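CaaX farnesyltransferase beta subunit Ram1 (Aspergillus fumigatus, PDB 4L9P) probably transfers farnesyl from farnesyl diphosphate to a cysteine near the C-terminus of target proteins, as the zinc-containing, peptide-binding half of a heterodimer. Local coordinates at residues Val455-His469 against His495-Arg509. Sequence-based numbering, arbitrary orientation. Where two conformers were deposited one is given.
Sequences VSSKDDFSSAFSWKH and HPIFVIPHKSAEDIR
F465 is the bump that fills the hollow between R509 and F498. R509 lays its aliphatic chain over one face of the ring, CG 3.7 Å from the ring centroid in a CH-pi contact, while F498 lies beside it, its plane tilted 23° from that of F465 and displaced, so that the two touch through CZ and a neighbouring CE atom of each ring. R509 starts with CG anti to its backbone N (chi1 170°) and bends at chi2, which carries the guanidinium past F465 toward F461, whose CD2 lies 3.4 Å from NH1. The charged end is held by a salt bridge from NE to E513 and a hydrogen bond from NH1 to the carbonyl of A262.

Further along, P496 CG packs over one face of the W467 indole, 3.6 Å from CE3, and I497 CD1 comes in obliquely on the same side near NE1, also reaching the A464 methyl. H495 fills the notch between A464 and W467 and gives NE2-H to A464 O (2.8 Å), the oxygen close to the imidazole plane though the N-H...O angle is only 133°. Its ND1 accepts from I497 N, so both ring nitrogens are engaged and the imidazole is fixed in rotation. In the strand, H469 turns an edge onto the face of H502, centroids 4.5 Å apart, and a water links K468 O to H502 NE2. At the other end the V455 methyls pack crosswise on the E506 chain, CG1 3.5 Å from CD.

The loop leading into strand 468-471 is thus pressed onto loop 495-501 and one side of helix 502-513, within the alpha-alpha toroid characteristic of prenyltransferase beta subunits.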
loop_
_atom_site.group_PDB
_atom_site.type_symbol
_atom_site.label_atom_id
_atom_site.label_comp_id
_atom_site.label_asym_id
_atom_site.label_seq_id
_atom_site.Cartn_x
_atom_site.Cartn_y
_atom_site.Cartn_z
ATOM N N VAL B 455 -6.618 26.255 -0.282
ATOM C CA VAL B 455 -5.706 27.073 -1.082
ATOM C C VAL B 455 -6.029 26.999 -2.569
ATOM O O VAL B 455 -5.574 27.841 -3.337
ATOM C CB VAL B 455 -4.195 26.777 -0.869
ATOM C CG1 VAL B 455 -3.798 26.922 0.589
ATOM C CG2 VAL B 455 -3.828 25.432 -1.378
ATOM N N SER B 456 -6.824 26.014 -2.984
ATOM C CA SER B 456 -7.224 25.951 -4.389
ATOM C C SER B 456 -8.343 26.920 -4.682
ATOM O O SER B 456 -9.257 27.110 -3.848
ATOM C CB SER B 456 -7.676 24.542 -4.793
ATOM O OG SER B 456 -8.172 24.519 -6.147
ATOM N N SER B 457 -8.257 27.530 -5.865
ATOM C CA SER B 457 -9.300 28.405 -6.367
ATOM C C SER B 457 -10.435 27.631 -7.037
ATOM O O SER B 457 -11.506 28.193 -7.289
ATOM C CB SER B 457 -8.701 29.424 -7.331
ATOM O OG SER B 457 -7.795 30.259 -6.633
ATOM N N LYS B 458 -10.222 26.343 -7.303
ATOM C CA LYS B 458 -11.177 25.530 -8.066
ATOM C C LYS B 458 -11.875 24.479 -7.196
ATOM O O LYS B 458 -11.396 24.139 -6.091
ATOM C CB LYS B 458 -10.437 24.827 -9.237
ATOM C CG LYS B 458 -9.621 25.800 -10.075
ATOM C CD LYS B 458 -8.810 25.101 -11.150
ATOM C CE LYS B 458 -8.124 26.136 -12.067
ATOM N NZ LYS B 458 -7.644 25.576 -13.371
ATOM N N ASP B 459 -12.957 23.888 -7.714
ATOM C CA ASP B 459 -13.744 22.951 -6.896
ATOM C C ASP B 459 -13.212 21.501 -6.797
ATOM O O ASP B 459 -13.365 20.879 -5.773
ATOM C CB ASP B 459 -15.203 22.847 -7.380
ATOM C CG ASP B 459 -15.990 24.113 -7.159
ATOM O OD1 ASP B 459 -15.502 25.035 -6.461
ATOM O OD2 ASP B 459 -17.163 24.074 -7.684
ATOM N N ASP B 460 -12.658 20.945 -7.878
ATOM C CA ASP B 460 -12.416 19.478 -8.001
ATOM C C ASP B 460 -11.773 18.711 -6.807
ATOM O O ASP B 460 -12.250 17.632 -6.327
ATOM C CB ASP B 460 -11.465 19.266 -9.197
ATOM C CG ASP B 460 -11.637 20.295 -10.189
ATOM O OD1 ASP B 460 -12.659 20.023 -10.924
ATOM O OD2 ASP B 460 -10.820 21.328 -10.133
ATOM N N PHE B 461 -10.640 19.276 -6.411
ATOM C CA PHE B 461 -9.764 18.773 -5.397
ATOM C C PHE B 461 -9.796 19.779 -4.253
ATOM O O PHE B 461 -8.825 19.870 -3.520
ATOM C CB PHE B 461 -8.342 18.723 -5.974
ATOM C CG PHE B 461 -8.193 17.802 -7.166
ATOM C CD1 PHE B 461 -8.126 16.413 -6.999
ATOM C CD2 PHE B 461 -8.047 18.307 -8.415
ATOM C CE1 PHE B 461 -7.982 15.525 -8.116
ATOM C CE2 PHE B 461 -7.940 17.438 -9.562
ATOM C CZ PHE B 461 -7.833 16.054 -9.415
ATOM N N SER B 462 -10.897 20.514 -4.051
ATOM C CA SER B 462 -10.828 21.604 -3.075
ATOM C C SER B 462 -10.530 21.109 -1.661
ATOM O O SER B 462 -9.699 21.706 -0.950
ATOM C CB SER B 462 -12.106 22.466 -3.136
ATOM O OG SER B 462 -12.063 23.533 -2.231
ATOM N N SER B 463 -11.159 20.006 -1.267
ATOM C CA SER B 463 -10.937 19.497 0.070
ATOM C C SER B 463 -9.478 19.070 0.260
ATOM O O SER B 463 -8.872 19.286 1.315
ATOM C CB SER B 463 -11.900 18.329 0.302
ATOM O OG SER B 463 -11.690 17.757 1.582
ATOM N N ALA B 464 -8.894 18.478 -0.773
ATOM C CA ALA B 464 -7.496 18.013 -0.668
ATOM C C ALA B 464 -6.547 19.139 -0.370
ATOM O O ALA B 464 -5.506 18.911 0.221
ATOM C CB ALA B 464 -7.041 17.331 -1.977
ATOM N N PHE B 465 -6.911 20.351 -0.795
ATOM C CA PHE B 465 -6.076 21.535 -0.534
ATOM C C PHE B 465 -6.542 22.336 0.681
ATOM O O PHE B 465 -6.132 23.508 0.852
ATOM C CB PHE B 465 -5.898 22.384 -1.802
ATOM C CG PHE B 465 -5.092 21.655 -2.874
ATOM C CD1 PHE B 465 -3.704 21.544 -2.737
ATOM C CD2 PHE B 465 -5.706 21.027 -3.958
ATOM C CE1 PHE B 465 -2.939 20.822 -3.667
ATOM C CE2 PHE B 465 -4.917 20.285 -4.900
ATOM C CZ PHE B 465 -3.561 20.203 -4.741
ATOM N N SER B 466 -7.384 21.723 1.501
ATOM C CA SER B 466 -7.935 22.371 2.692
ATOM C C SER B 466 -7.306 21.816 3.965
ATOM O O SER B 466 -7.629 22.273 5.066
ATOM C CB SER B 466 -9.449 22.174 2.726
ATOM O OG SER B 466 -9.779 20.879 3.211
ATOM N N TRP B 467 -6.422 20.801 3.876
ATOM C CA TRP B 467 -5.847 20.188 5.076
ATOM C C TRP B 467 -4.911 21.143 5.797
ATOM O O TRP B 467 -4.084 21.820 5.177
ATOM C CB TRP B 467 -5.070 18.913 4.638
ATOM C CG TRP B 467 -5.978 17.771 4.300
ATOM C CD1 TRP B 467 -6.671 17.572 3.111
ATOM C CD2 TRP B 467 -6.387 16.724 5.191
ATOM N NE1 TRP B 467 -7.433 16.414 3.214
ATOM C CE2 TRP B 467 -7.293 15.881 4.463
ATOM C CE3 TRP B 467 -6.033 16.375 6.508
ATOM C CZ2 TRP B 467 -7.825 14.711 5.007
ATOM C CZ3 TRP B 467 -6.611 15.239 7.072
ATOM C CH2 TRP B 467 -7.511 14.440 6.330
ATOM N N LYS B 468 -5.082 21.182 7.119
ATOM C CA LYS B 468 -4.293 22.036 8.011
ATOM C C LYS B 468 -3.767 21.196 9.143
ATOM O O LYS B 468 -4.125 20.015 9.278
ATOM C CB LYS B 468 -5.146 23.230 8.518
ATOM C CG LYS B 468 -5.529 24.109 7.297
ATOM C CD LYS B 468 -5.881 25.484 7.619
ATOM C CE LYS B 468 -6.592 26.204 6.451
ATOM N NZ LYS B 468 -5.893 26.299 5.119
ATOM N N HIS B 469 -2.902 21.786 9.958
ATOM C CA HIS B 469 -2.256 20.979 11.002
ATOM C C HIS B 469 -2.031 21.838 12.229
ATOM O O HIS B 469 -1.864 23.080 12.125
ATOM C CB HIS B 469 -0.905 20.417 10.522
ATOM C CG HIS B 469 -0.026 21.431 9.875
ATOM N ND1 HIS B 469 0.819 22.249 10.608
ATOM C CD2 HIS B 469 0.150 21.779 8.578
ATOM C CE1 HIS B 469 1.445 23.078 9.794
ATOM N NE2 HIS B 469 1.074 22.808 8.552
ATOM N N HIS B 495 1.692 16.622 4.464
ATOM C CA HIS B 495 0.297 16.520 4.050
ATOM C C HIS B 495 -0.084 15.033 3.953
ATOM O O HIS B 495 0.621 14.249 3.324
ATOM C CB HIS B 495 0.221 17.143 2.649
ATOM C CG HIS B 495 -1.162 17.417 2.172
ATOM N ND1 HIS B 495 -2.058 16.414 1.852
ATOM C CD2 HIS B 495 -1.821 18.589 2.014
ATOM C CE1 HIS B 495 -3.208 16.959 1.478
ATOM N NE2 HIS B 495 -3.100 18.287 1.604
ATOM N N PRO B 496 -1.175 14.622 4.584
ATOM C CA PRO B 496 -1.465 13.161 4.587
ATOM C C PRO B 496 -1.815 12.558 3.222
ATOM O O PRO B 496 -1.677 11.348 3.076
ATOM C CB PRO B 496 -2.624 12.980 5.528
ATOM C CG PRO B 496 -3.029 14.403 5.903
ATOM C CD PRO B 496 -2.051 15.440 5.425
ATOM N N ILE B 497 -2.275 13.357 2.260
ATOM C CA ILE B 497 -2.540 12.799 0.924
ATOM C C ILE B 497 -1.295 12.910 0.024
ATOM O O ILE B 497 -0.966 11.956 -0.669
ATOM C CB ILE B 497 -3.656 13.600 0.215
ATOM C CG1 ILE B 497 -4.943 13.471 1.001
ATOM C CG2 ILE B 497 -3.852 13.122 -1.213
ATOM C CD1 ILE B 497 -6.092 14.340 0.427
ATOM N N PHE B 498 -0.593 14.060 0.041
ATOM C CA PHE B 498 0.483 14.306 -0.952
ATOM C C PHE B 498 1.832 13.859 -0.441
ATOM O O PHE B 498 2.786 13.733 -1.229
ATOM C CB PHE B 498 0.547 15.781 -1.352
ATOM C CG PHE B 498 -0.737 16.235 -2.050
ATOM C CD1 PHE B 498 -1.135 15.610 -3.236
ATOM C CD2 PHE B 498 -1.591 17.220 -1.466
ATOM C CE1 PHE B 498 -2.296 15.978 -3.885
ATOM C CE2 PHE B 498 -2.782 17.608 -2.123
ATOM C CZ PHE B 498 -3.141 16.992 -3.359
ATOM N N VAL B 499 1.980 13.652 0.880
ATOM C CA VAL B 499 3.252 13.100 1.408
ATOM C C VAL B 499 4.474 13.973 1.093
ATOM O O VAL B 499 5.561 13.503 0.763
ATOM C CB VAL B 499 3.473 11.583 1.052
ATOM C CG1 VAL B 499 4.320 10.950 2.179
ATOM C CG2 VAL B 499 2.154 10.830 0.952
ATOM N N ILE B 500 4.254 15.284 1.250
ATOM C CA ILE B 500 5.247 16.346 1.189
ATOM C C ILE B 500 4.742 17.445 2.110
ATOM O O ILE B 500 3.591 17.429 2.539
ATOM C CB ILE B 500 5.383 16.918 -0.286
ATOM C CG1 ILE B 500 4.013 17.260 -0.902
ATOM C CG2 ILE B 500 6.191 15.942 -1.180
ATOM C CD1 ILE B 500 4.158 18.002 -2.268
ATOM N N PRO B 501 5.584 18.434 2.425
ATOM C CA PRO B 501 5.079 19.507 3.293
ATOM C C PRO B 501 3.867 20.216 2.665
ATOM O O PRO B 501 3.783 20.392 1.426
ATOM C CB PRO B 501 6.268 20.464 3.375
ATOM C CG PRO B 501 7.482 19.565 3.144
ATOM C CD PRO B 501 7.022 18.540 2.126
ATOM N N HIS B 502 2.919 20.640 3.503
ATOM C CA HIS B 502 1.757 21.353 2.980
ATOM C C HIS B 502 2.089 22.532 2.089
ATOM O O HIS B 502 1.446 22.710 1.041
ATOM C CB HIS B 502 0.871 21.872 4.127
ATOM C CG HIS B 502 0.307 20.801 4.987
ATOM N ND1 HIS B 502 1.097 19.952 5.752
ATOM C CD2 HIS B 502 -0.988 20.445 5.218
ATOM C CE1 HIS B 502 0.305 19.106 6.391
ATOM N NE2 HIS B 502 -0.960 19.398 6.103
ATOM N N LYS B 503 3.065 23.349 2.498
ATOM C CA LYS B 503 3.416 24.502 1.691
ATOM C C LYS B 503 3.952 24.081 0.312
ATOM O O LYS B 503 3.724 24.761 -0.707
ATOM C CB LYS B 503 4.486 25.309 2.442
ATOM C CG LYS B 503 4.905 26.588 1.633
ATOM C CD LYS B 503 6.067 27.368 2.331
ATOM C CE LYS B 503 6.471 28.662 1.528
ATOM N NZ LYS B 503 7.467 29.373 2.430
ATOM N N SER B 504 4.695 22.976 0.259
ATOM C CA SER B 504 5.209 22.553 -1.031
ATOM C C SER B 504 4.035 22.145 -1.947
ATOM O O SER B 504 4.034 22.444 -3.172
ATOM C CB SER B 504 6.112 21.317 -0.844
ATOM O OG SER B 504 7.167 21.595 0.075
ATOM N N ALA B 505 3.053 21.429 -1.384
ATOM C CA ALA B 505 1.893 20.980 -2.201
ATOM C C ALA B 505 1.076 22.195 -2.620
ATOM O O ALA B 505 0.592 22.287 -3.783
ATOM C CB ALA B 505 0.982 20.015 -1.403
ATOM N N GLU B 506 0.911 23.136 -1.691
ATOM C CA GLU B 506 0.158 24.341 -1.987
ATOM C C GLU B 506 0.841 25.140 -3.088
ATOM O O GLU B 506 0.186 25.593 -4.043
ATOM C CB GLU B 506 0.023 25.257 -0.705
ATOM C CG GLU B 506 -0.391 26.737 -1.029
ATOM C CD GLU B 506 -0.376 27.753 0.170
ATOM O OE1 GLU B 506 -0.074 27.435 1.329
ATOM O OE2 GLU B 506 -0.692 28.931 -0.082
ATOM N N ASP B 507 2.148 25.359 -2.947
ATOM C CA ASP B 507 2.840 26.249 -3.861
ATOM C C ASP B 507 2.809 25.710 -5.295
ATOM O O ASP B 507 2.619 26.476 -6.259
ATOM C CB ASP B 507 4.299 26.437 -3.461
ATOM C CG ASP B 507 4.491 27.396 -2.290
ATOM O OD1 ASP B 507 3.522 28.084 -1.890
ATOM O OD2 ASP B 507 5.633 27.401 -1.781
ATOM N N ILE B 508 3.007 24.397 -5.479
ATOM C CA ILE B 508 2.997 23.880 -6.823
ATOM C C ILE B 508 1.601 23.935 -7.424
ATOM O O ILE B 508 1.457 24.324 -8.584
ATOM C CB ILE B 508 3.635 22.476 -6.893
ATOM C CG1 ILE B 508 3.916 22.102 -8.375
ATOM C CG2 ILE B 508 2.749 21.417 -6.192
ATOM C CD1 ILE B 508 4.783 20.804 -8.516
ATOM N N ARG B 509 0.593 23.564 -6.655
ATOM C CA ARG B 509 -0.791 23.596 -7.174
ATOM C C ARG B 509 -1.179 25.031 -7.572
ATOM O O ARG B 509 -1.760 25.244 -8.646
ATOM C CB ARG B 509 -1.769 23.089 -6.088
ATOM C CG ARG B 509 -3.246 23.302 -6.404
ATOM C CD ARG B 509 -3.739 22.500 -7.615
ATOM N NE ARG B 509 -5.135 22.803 -7.823
ATOM C CZ ARG B 509 -6.032 22.011 -8.401
ATOM N NH1 ARG B 509 -5.703 20.794 -8.844
ATOM N NH2 ARG B 509 -7.306 22.452 -8.516
HETATM O O HOH W 1 -3.724 21.352 2.271
HETATM O O HOH W 2 -3.010 18.189 7.510
#